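PDB 4EUO: ABC transporter, substrate binding protein (Polyamine) from Agrobacterium tumefaciens, which probably serves as the periplasmic substrate-binding protein of an ABC transporter, holding gamma-aminobutanoic acid in the cleft between its two lobes. Local coordinates for residues Y101-V112 with A190-N201; K83-V91 with A263-K271. All blocks are in the same frame, centred on the assembly; numbering follows the deposited sequence.

Contact 1: residues Y101-V112 with A190-N201; sequences YSFVIGCNVDSV and ASAEAPFGSVWN. With ABU (gamma-amino-butanoic acid), chain E.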
loop_
_atom_site.group_PDB
_atom_site.type_symbol
_atom_site.label_atom_id
_atom_site.label_comp_id
_atom_site.label_asym_id
_atom_site.label_seq_id
_atom_site.Cartn_x
_atom_site.Cartn_y
_atom_site.Cartn_z
ATOM N N TYR A 101 5.418 -3.071 1.080
ATOM C CA TYR A 101 5.066 -2.470 2.359
ATOM C C TYR A 101 4.433 -3.474 3.282
ATOM O O TYR A 101 4.095 -4.581 2.863
ATOM C CB TYR A 101 4.091 -1.286 2.130
ATOM C CG TYR A 101 2.721 -1.656 1.608
ATOM C CD1 TYR A 101 1.666 -1.910 2.480
ATOM C CD2 TYR A 101 2.468 -1.724 0.237
ATOM C CE1 TYR A 101 0.398 -2.236 1.999
ATOM C CE2 TYR A 101 1.209 -2.060 -0.254
ATOM C CZ TYR A 101 0.178 -2.299 0.631
ATOM O OH TYR A 101 -1.084 -2.592 0.183
ATOM N N SER A 102 4.170 -3.038 4.525
ATOM C CA SER A 102 3.453 -3.850 5.476
ATOM C C SER A 102 2.346 -3.066 6.140
ATOM O O SER A 102 2.488 -1.854 6.338
ATOM C CB SER A 102 4.370 -4.275 6.623
ATOM O OG SER A 102 5.354 -5.164 6.133
ATOM N N PHE A 103 1.289 -3.768 6.528
ATOM C CA PHE A 103 0.364 -3.270 7.521
ATOM C C PHE A 103 0.977 -3.660 8.874
ATOM O O PHE A 103 1.338 -4.827 9.077
ATOM C CB PHE A 103 -1.014 -3.898 7.409
ATOM C CG PHE A 103 -1.745 -3.401 6.203
ATOM C CD1 PHE A 103 -2.357 -2.153 6.209
ATOM C CD2 PHE A 103 -1.816 -4.171 5.060
ATOM C CE1 PHE A 103 -3.022 -1.686 5.063
ATOM C CE2 PHE A 103 -2.470 -3.700 3.928
ATOM C CZ PHE A 103 -3.099 -2.470 3.947
ATOM N N VAL A 104 1.120 -2.688 9.753
ATOM C CA VAL A 104 1.693 -2.843 11.089
ATOM C C VAL A 104 0.760 -2.264 12.106
ATOM O O VAL A 104 -0.196 -1.537 11.778
ATOM C CB VAL A 104 3.056 -2.121 11.166
ATOM C CG1 VAL A 104 4.054 -2.747 10.191
ATOM C CG2 VAL A 104 2.903 -0.622 10.868
ATOM N N ILE A 105 1.060 -2.537 13.385
ATOM C CA ILE A 105 0.233 -1.987 14.445
ATOM C C ILE A 105 0.905 -0.723 14.943
ATOM O O ILE A 105 1.893 -0.784 15.703
ATOM C CB ILE A 105 -0.015 -3.011 15.567
ATOM C CG1 ILE A 105 -0.640 -4.294 14.978
ATOM C CG2 ILE A 105 -0.933 -2.395 16.628
ATOM C CD1 ILE A 105 -0.782 -5.455 15.998
ATOM N N GLY A 106 0.409 0.418 14.464
ATOM C CA GLY A 106 0.927 1.718 14.890
ATOM C C GLY A 106 0.255 2.154 16.169
ATOM O O GLY A 106 -0.904 1.798 16.429
ATOM N N CYS A 107 1.003 2.933 16.993
ATOM C CA CYS A 107 0.475 3.307 18.271
ATOM C C CYS A 107 0.984 4.656 18.747
ATOM O O CYS A 107 2.188 4.891 18.778
ATOM C CB CYS A 107 0.800 2.209 19.281
ATOM S SG CYS A 107 0.186 2.541 20.948
ATOM N N ASN A 108 0.061 5.488 19.224
ATOM C CA ASN A 108 0.407 6.764 19.870
ATOM C C ASN A 108 0.657 6.360 21.349
ATOM O O ASN A 108 -0.253 6.346 22.204
ATOM C CB ASN A 108 -0.777 7.714 19.734
ATOM C CG ASN A 108 -0.572 9.061 20.390
ATOM O OD1 ASN A 108 0.176 9.182 21.363
ATOM N ND2 ASN A 108 -1.217 10.079 19.867
ATOM N N VAL A 109 1.888 5.942 21.596
ATOM C CA VAL A 109 2.289 5.322 22.855
ATOM C C VAL A 109 1.966 6.123 24.126
ATOM O O VAL A 109 1.461 5.567 25.104
ATOM C CB VAL A 109 3.766 4.840 22.785
ATOM C CG1 VAL A 109 4.760 5.992 22.503
ATOM C CG2 VAL A 109 4.157 4.064 24.041
ATOM N N ASP A 110 2.182 7.431 24.072
ATOM C CA ASP A 110 1.977 8.274 25.245
ATOM C C ASP A 110 0.531 8.599 25.546
ATOM O O ASP A 110 0.264 9.170 26.603
ATOM C CB ASP A 110 2.849 9.539 25.148
ATOM C CG ASP A 110 4.347 9.287 25.245
ATOM O OD1 ASP A 110 4.746 8.186 25.724
ATOM O OD2 ASP A 110 5.119 10.176 24.842
ATOM N N SER A 111 -0.412 8.218 24.652
ATOM C CA SER A 111 -1.833 8.499 24.837
ATOM C C SER A 111 -2.628 7.318 25.376
ATOM O O SER A 111 -3.831 7.442 25.622
ATOM C CB SER A 111 -2.446 8.960 23.519
ATOM O OG SER A 111 -2.445 7.880 22.602
ATOM N N VAL A 112 -1.978 6.147 25.496
ATOM C CA VAL A 112 -2.664 4.950 25.940
ATOM C C VAL A 112 -1.923 4.300 27.103
ATOM O O VAL A 112 -0.706 4.473 27.234
ATOM C CB VAL A 112 -2.872 3.933 24.779
ATOM C CG1 VAL A 112 -3.817 4.489 23.719
ATOM C CG2 VAL A 112 -1.550 3.494 24.156
ATOM N N ALA A 190 -2.036 10.175 15.399
ATOM C CA ALA A 190 -1.381 11.304 16.053
ATOM C C ALA A 190 -2.298 12.076 17.011
ATOM O O ALA A 190 -1.812 12.540 18.053
ATOM C CB ALA A 190 -0.770 12.247 15.012
ATOM N N SER A 191 -3.571 12.159 16.705
ATOM C CA SER A 191 -4.538 12.903 17.532
ATOM C C SER A 191 -5.029 12.070 18.713
ATOM O O SER A 191 -5.743 12.599 19.580
ATOM C CB SER A 191 -5.758 13.254 16.699
ATOM O OG SER A 191 -6.510 12.109 16.350
ATOM N N ALA A 192 -4.747 10.753 18.701
ATOM C CA ALA A 192 -5.263 9.787 19.660
ATOM C C ALA A 192 -6.783 9.667 19.551
ATOM O O ALA A 192 -7.415 9.074 20.424
ATOM C CB ALA A 192 -4.831 10.109 21.084
ATOM N N GLU A 193 -7.382 10.112 18.420
ATOM C CA GLU A 193 -8.797 9.847 18.188
ATOM C C GLU A 193 -8.966 8.316 18.050
ATOM O O GLU A 193 -9.952 7.752 18.480
ATOM C CB GLU A 193 -9.272 10.579 16.930
ATOM C CG GLU A 193 -10.754 10.558 16.648
ATOM C CD GLU A 193 -11.119 11.420 15.451
ATOM O OE1 GLU A 193 -10.326 12.321 15.085
ATOM O OE2 GLU A 193 -12.176 11.151 14.843
ATOM N N ALA A 194 -7.996 7.645 17.399
ATOM C CA ALA A 194 -7.897 6.175 17.360
ATOM C C ALA A 194 -6.431 5.926 17.514
ATOM O O ALA A 194 -5.665 5.952 16.552
ATOM C CB ALA A 194 -8.428 5.607 16.063
ATOM N N PRO A 195 -5.978 5.807 18.774
ATOM C CA PRO A 195 -4.540 5.832 19.045
ATOM C C PRO A 195 -3.729 4.628 18.619
ATOM O O PRO A 195 -2.502 4.645 18.698
ATOM C CB PRO A 195 -4.469 6.054 20.556
ATOM C CG PRO A 195 -5.718 5.398 21.053
ATOM C CD PRO A 195 -6.765 5.766 20.020
ATOM N N PHE A 196 -4.399 3.589 18.136
ATOM C CA PHE A 196 -3.694 2.444 17.588
ATOM C C PHE A 196 -4.534 1.822 16.495
ATOM O O PHE A 196 -5.742 2.037 16.432
ATOM C CB PHE A 196 -3.232 1.426 18.664
ATOM C CG PHE A 196 -4.237 1.148 19.758
ATOM C CD1 PHE A 196 -5.421 0.478 19.487
ATOM C CD2 PHE A 196 -3.997 1.558 21.065
ATOM C CE1 PHE A 196 -6.359 0.227 20.500
ATOM C CE2 PHE A 196 -4.925 1.274 22.085
ATOM C CZ PHE A 196 -6.091 0.614 21.794
ATOM N N GLY A 197 -3.878 1.096 15.610
ATOM C CA GLY A 197 -4.579 0.459 14.522
ATOM C C GLY A 197 -3.627 -0.161 13.545
ATOM O O GLY A 197 -2.405 -0.123 13.738
ATOM N N SER A 198 -4.219 -0.722 12.501
ATOM C CA SER A 198 -3.465 -1.363 11.414
ATOM C C SER A 198 -3.247 -0.337 10.313
ATOM O O SER A 198 -4.219 0.117 9.704
ATOM C CB SER A 198 -4.228 -2.548 10.874
ATOM O OG SER A 198 -3.472 -3.055 9.782
ATOM N N VAL A 199 -2.006 0.057 10.089
ATOM C CA VAL A 199 -1.682 1.161 9.202
ATOM C C VAL A 199 -0.537 0.811 8.277
ATOM O O VAL A 199 0.240 -0.119 8.538
ATOM C CB VAL A 199 -1.293 2.429 10.041
ATOM C CG1 VAL A 199 -2.485 2.892 10.892
ATOM C CG2 VAL A 199 -0.108 2.128 10.954
ATOM N N TRP A 200 -0.387 1.584 7.194
ATOM C CA TRP A 200 0.724 1.417 6.270
ATOM C C TRP A 200 1.994 1.808 7.006
ATOM O O TRP A 200 2.053 2.897 7.600
ATOM C CB TRP A 200 0.520 2.299 5.039
ATOM C CG TRP A 200 -0.624 1.930 4.155
ATOM C CD1 TRP A 200 -1.033 0.675 3.824
ATOM C CD2 TRP A 200 -1.427 2.833 3.386
ATOM N NE1 TRP A 200 -2.072 0.735 2.903
ATOM C CE2 TRP A 200 -2.318 2.053 2.606
ATOM C CE3 TRP A 200 -1.479 4.231 3.274
ATOM C CZ2 TRP A 200 -3.264 2.627 1.745
ATOM C CZ3 TRP A 200 -2.375 4.799 2.377
ATOM C CH2 TRP A 200 -3.273 4.001 1.645
ATOM N N ASN A 201 3.046 0.960 6.948
ATOM C CA ASN A 201 4.212 1.216 7.788
ATOM C C ASN A 201 4.882 2.555 7.536
ATOM O O ASN A 201 5.316 3.227 8.485
ATOM C CB ASN A 201 5.204 0.059 7.710
ATOM C CG ASN A 201 5.959 -0.006 6.401
ATOM O OD1 ASN A 201 5.444 -0.499 5.378
ATOM N ND2 ASN A 201 7.176 0.543 6.393
HETATM N N ABU E . -1.266 1.137 -0.999
HETATM C CD ABU E . -0.220 1.563 -0.061
HETATM C CB ABU E . -0.131 3.066 0.032
HETATM C CG ABU E . 0.963 3.441 0.972
HETATM C C ABU E . 1.089 4.919 1.276
HETATM O O ABU E . 1.782 5.267 2.357
HETATM O OXT ABU E . 0.451 5.845 0.601
HETATM O O HOH W 1 -3.029 -0.738 0.585
#
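W200 and F103 face each other as a non-hydrogen-bonded pair of antiparallel strands, 196-200 and 101-107, and their rings run alongside each other in the same direction with planes at 37°. With CG beside its backbone N (chi1 -67°), W200 carries its indole from the strand into the ligand pocket. Its CB passes near one carboxylate oxygen of gamma-aminobutanoic acid; CD1 then meets F103 CE1 at 3.3 Å and also Y101 CE1, and NE1 gives its hydrogen to a water 2.9 Å away. The same water accepts from the ligand's amino N and is hydrogen-bonded to Y101 OH. The six-membered part of the indole lies along the ligand chain, CE3 only 3.3 Å from the carboxylate carbon C, and ligand CB sits over the centre of the ring. Further out, CZ3 reaches carboxylate oxygen OXT at 3.5 Å, and CH2, the tip, packs on ligand CB. Y101 covers ligand CD with one face of its ring. Beyond the indole, N201 OD1 takes the N-H of S102 at 3.0 Å, with the donor tilted from the amide plane, while N201 ND2 goes to G261 O. Paired backbone bonds at V104/V199 and G106/G197 continue the register, and N108 N closes it on P195 O (2.7 Å). Past the strand end, V112 CG1 presses on P195 CG at 3.4 Å, tighter than usual. C107, opposite F196, is disulfide-bonded to C115. Y101 and W200 supply an aromatic wall of the ligand pocket, while T12, R203, D226 and Y262 hydrogen-bond the ligand, in the cleft typical of a periplasmic binding protein.

Contact 2: residues K83-V91 with A263-K271; sequences KTKLDPRFV and APVNIESAK. With GOL (glycerol), chain C.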
loop_
_atom_site.group_PDB
_atom_site.type_symbol
_atom_site.label_atom_id
_atom_site.label_comp_id
_atom_site.label_asym_id
_atom_site.label_seq_id
_atom_site.Cartn_x
_atom_site.Cartn_y
_atom_site.Cartn_z
ATOM N N LYS A 83 12.523 -5.714 -17.205
ATOM C CA LYS A 83 12.067 -6.504 -16.069
ATOM C C LYS A 83 13.183 -7.297 -15.387
ATOM O O LYS A 83 12.942 -7.905 -14.345
ATOM C CB LYS A 83 10.868 -7.403 -16.445
ATOM C CG LYS A 83 11.177 -8.488 -17.484
ATOM C CD LYS A 83 10.016 -9.466 -17.696
ATOM C CE LYS A 83 8.906 -8.939 -18.578
ATOM N NZ LYS A 83 7.943 -10.008 -18.956
ATOM N N THR A 84 14.391 -7.302 -15.970
ATOM C CA THR A 84 15.493 -8.099 -15.394
ATOM C C THR A 84 15.907 -7.793 -13.983
ATOM O O THR A 84 16.422 -8.682 -13.331
ATOM C CB THR A 84 16.684 -8.275 -16.340
ATOM O OG1 THR A 84 17.385 -7.057 -16.465
ATOM C CG2 THR A 84 16.287 -8.838 -17.706
ATOM N N LYS A 85 15.678 -6.569 -13.488
ATOM C CA LYS A 85 16.051 -6.250 -12.122
ATOM C C LYS A 85 14.843 -6.006 -11.243
ATOM O O LYS A 85 15.019 -5.665 -10.072
ATOM C CB LYS A 85 16.994 -5.065 -12.098
ATOM C CG LYS A 85 18.354 -5.433 -12.694
ATOM C CD LYS A 85 19.268 -4.252 -12.810
ATOM C CE LYS A 85 20.446 -4.585 -13.694
ATOM N NZ LYS A 85 21.341 -3.414 -13.874
ATOM N N LEU A 86 13.629 -6.241 -11.770
ATOM C CA LEU A 86 12.408 -5.941 -11.010
ATOM C C LEU A 86 11.918 -7.109 -10.206
ATOM O O LEU A 86 11.988 -8.254 -10.661
ATOM C CB LEU A 86 11.304 -5.428 -11.962
ATOM C CG LEU A 86 11.741 -4.254 -12.838
ATOM C CD1 LEU A 86 10.583 -3.706 -13.645
ATOM C CD2 LEU A 86 12.412 -3.143 -11.999
ATOM N N ASP A 87 11.343 -6.835 -9.021
ATOM C CA ASP A 87 10.839 -7.876 -8.158
ATOM C C ASP A 87 9.878 -8.733 -8.956
ATOM O O ASP A 87 8.852 -8.244 -9.434
ATOM C CB ASP A 87 10.159 -7.261 -6.921
ATOM C CG ASP A 87 9.834 -8.267 -5.853
ATOM O OD1 ASP A 87 9.300 -9.335 -6.192
ATOM O OD2 ASP A 87 9.941 -7.903 -4.652
ATOM N N PRO A 88 10.204 -10.022 -9.196
ATOM C CA PRO A 88 9.364 -10.823 -10.092
ATOM C C PRO A 88 7.981 -11.154 -9.591
ATOM O O PRO A 88 7.142 -11.577 -10.372
ATOM C CB PRO A 88 10.227 -12.073 -10.353
ATOM C CG PRO A 88 11.047 -12.187 -9.135
ATOM C CD PRO A 88 11.375 -10.787 -8.715
ATOM N N ARG A 89 7.718 -10.923 -8.281
ATOM C CA ARG A 89 6.412 -11.243 -7.729
ATOM C C ARG A 89 5.329 -10.283 -8.201
ATOM O O ARG A 89 4.156 -10.597 -8.080
ATOM C CB ARG A 89 6.438 -11.196 -6.196
ATOM C CG ARG A 89 7.270 -12.343 -5.619
ATOM C CD ARG A 89 7.552 -12.166 -4.141
ATOM N NE ARG A 89 8.400 -11.017 -3.888
ATOM C CZ ARG A 89 8.886 -10.694 -2.701
ATOM N NH1 ARG A 89 8.661 -11.473 -1.647
ATOM N NH2 ARG A 89 9.608 -9.600 -2.554
ATOM N N PHE A 90 5.746 -9.100 -8.668
ATOM C CA PHE A 90 4.801 -8.044 -8.999
ATOM C C PHE A 90 4.795 -7.584 -10.441
ATOM O O PHE A 90 4.277 -6.504 -10.741
ATOM C CB PHE A 90 5.027 -6.865 -8.034
ATOM C CG PHE A 90 5.229 -7.295 -6.602
ATOM C CD1 PHE A 90 4.263 -8.053 -5.948
ATOM C CD2 PHE A 90 6.407 -7.001 -5.937
ATOM C CE1 PHE A 90 4.488 -8.515 -4.634
ATOM C CE2 PHE A 90 6.623 -7.453 -4.634
ATOM C CZ PHE A 90 5.672 -8.217 -4.008
ATOM N N VAL A 91 5.364 -8.379 -11.347
ATOM C CA VAL A 91 5.392 -8.067 -12.781
ATOM C C VAL A 91 4.286 -8.846 -13.467
ATOM O O VAL A 91 4.154 -10.050 -13.285
ATOM C CB VAL A 91 6.791 -8.411 -13.381
ATOM C CG1 VAL A 91 6.794 -8.282 -14.905
ATOM C CG2 VAL A 91 7.877 -7.547 -12.766
ATOM N N ALA A 263 10.012 -0.793 1.262
ATOM C CA ALA A 263 11.102 -1.548 0.657
ATOM C C ALA A 263 11.101 -1.385 -0.849
ATOM O O ALA A 263 10.044 -1.293 -1.493
ATOM C CB ALA A 263 10.999 -3.019 1.034
ATOM N N PRO A 264 12.298 -1.348 -1.457
ATOM C CA PRO A 264 12.374 -1.250 -2.916
ATOM C C PRO A 264 11.972 -2.552 -3.600
ATOM O O PRO A 264 12.028 -3.635 -2.997
ATOM C CB PRO A 264 13.835 -0.901 -3.169
ATOM C CG PRO A 264 14.565 -1.439 -2.000
ATOM C CD PRO A 264 13.634 -1.436 -0.828
ATOM N N VAL A 265 11.593 -2.428 -4.868
ATOM C CA VAL A 265 11.192 -3.522 -5.745
ATOM C C VAL A 265 12.083 -3.626 -6.971
ATOM O O VAL A 265 11.679 -4.109 -8.019
ATOM C CB VAL A 265 9.672 -3.519 -6.056
ATOM C CG1 VAL A 265 8.882 -3.916 -4.787
ATOM C CG2 VAL A 265 9.232 -2.147 -6.562
ATOM N N ASN A 266 13.340 -3.189 -6.790
ATOM C CA ASN A 266 14.440 -3.384 -7.736
ATOM C C ASN A 266 15.463 -4.132 -6.889
ATOM O O ASN A 266 15.804 -3.687 -5.783
ATOM C CB ASN A 266 14.994 -2.082 -8.268
ATOM C CG ASN A 266 16.083 -2.341 -9.299
ATOM O OD1 ASN A 266 17.100 -2.980 -8.985
ATOM N ND2 ASN A 266 15.891 -1.886 -10.527
ATOM N N ILE A 267 15.932 -5.273 -7.395
ATOM C CA ILE A 267 16.861 -6.146 -6.670
ATOM C C ILE A 267 18.259 -5.596 -6.497
ATOM O O ILE A 267 19.007 -6.129 -5.664
ATOM C CB ILE A 267 16.833 -7.550 -7.284
ATOM C CG1 ILE A 267 17.599 -7.575 -8.646
ATOM C CG2 ILE A 267 15.370 -8.016 -7.410
ATOM C CD1 ILE A 267 17.293 -8.743 -9.510
ATOM N N GLU A 268 18.586 -4.508 -7.179
ATOM C CA GLU A 268 19.902 -3.891 -7.025
ATOM C C GLU A 268 19.856 -2.607 -6.214
ATOM O O GLU A 268 20.848 -1.877 -6.161
ATOM C CB GLU A 268 20.564 -3.695 -8.392
ATOM C CG GLU A 268 20.709 -5.027 -9.111
ATOM C CD GLU A 268 21.647 -5.112 -10.291
ATOM O OE1 GLU A 268 22.052 -4.055 -10.824
ATOM O OE2 GLU A 268 21.937 -6.255 -10.714
ATOM N N SER A 269 18.707 -2.319 -5.543
ATOM C CA SER A 269 18.555 -1.104 -4.744
ATOM C C SER A 269 19.140 -1.182 -3.333
ATOM O O SER A 269 19.694 -0.194 -2.873
ATOM C CB SER A 269 17.086 -0.723 -4.621
ATOM O OG SER A 269 16.591 -0.375 -5.897
ATOM N N ALA A 270 18.948 -2.317 -2.614
ATOM C CA ALA A 270 19.367 -2.454 -1.209
ATOM C C ALA A 270 20.818 -2.056 -0.964
ATOM O O ALA A 270 21.114 -1.309 -0.026
ATOM C CB ALA A 270 19.122 -3.869 -0.701
ATOM N N LYS A 271 21.687 -2.477 -1.862
ATOM C CA LYS A 271 23.116 -2.193 -1.782
ATOM C C LYS A 271 23.479 -0.696 -1.857
ATOM O O LYS A 271 24.577 -0.313 -1.453
ATOM C CB LYS A 271 23.864 -3.004 -2.833
ATOM C CG LYS A 271 23.629 -2.571 -4.255
ATOM C CD LYS A 271 24.441 -3.452 -5.160
ATOM C CE LYS A 271 24.262 -3.153 -6.608
ATOM N NZ LYS A 271 24.719 -4.305 -7.427
HETATM C C1 GOL C . 20.026 1.147 -12.925
HETATM O O1 GOL C . 19.661 2.380 -13.525
HETATM C C2 GOL C . 19.180 0.017 -13.459
HETATM O O2 GOL C . 20.042 -1.014 -13.943
HETATM C C3 GOL C . 18.331 -0.528 -12.339
HETATM O O3 GOL C . 17.461 -1.544 -12.799
HETATM O O HOH W 2 11.939 -6.446 -3.734
#
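A single backbone bridge, L86 with N266, joins two loops without strands. K85 O receives I267 N at 2.9 Å, and D87 N reaches V265 O from above the carbonyl plane, 45° out of it. N266 CG turns away from its own backbone N (chi1 -177°), which brings OD1 round to the N-H of E268 at 2.8 Å, in the carbonyl plane: an Asx turn at the start of a type I turn. Its ND2 binds T248 O and a glycerol, probably from the crystallisation liquor. K85 runs out extended beyond CG and crosses E268, so that its CD and CE brush the carboxylate before NZ makes a weak salt bridge to OE1 (3.2 Å); the same NZ donates to glycerol O2. Across the bridge, D87 CB packs against V265 CB at 3.9 Å, and V265 CG1 comes obliquely to the ring of F90. The carboxylate of D87 is taken side-on by R89, NE to OD1 and NH2 to OD2 (2.7 Å), both on syn lone pairs and nearly in the guanidinium plane; another such glycerol bonds R89 NH2. R89 N adds a bond to OD1 from the anti side, an Asx turn, and a water links OD2 to P264 O. With four donors on its two oxygens, the D87 carboxylate is held against rotation and probably kept ionised, whereas the single weak bond of K85 to E268 is probably a looser tie.

In the fold
Contact 1 is nested inside the loop closed by contact 2: the order is 83-91, 101-112, 190-201, 263-271. Their centres are 29 Å apart, on opposite sides of the chain's centre, and they do not touch, though their nearest atoms come within about 5 Å. Strand 96-107 connects them. Its later part pairs with strand 196-200 in contact 1, while its earlier residues V96 and Y100 pack against the loops of contact 2, where Y100 also bonds to A263 through the backbone. The ligand packs on Y101 and W200, about 12 Å from the side chain of V265, so contact 1 lines the ligand site, whereas contact 2 lies outside it, tied through strand 96-107 and Y262, which directly precedes 263-271.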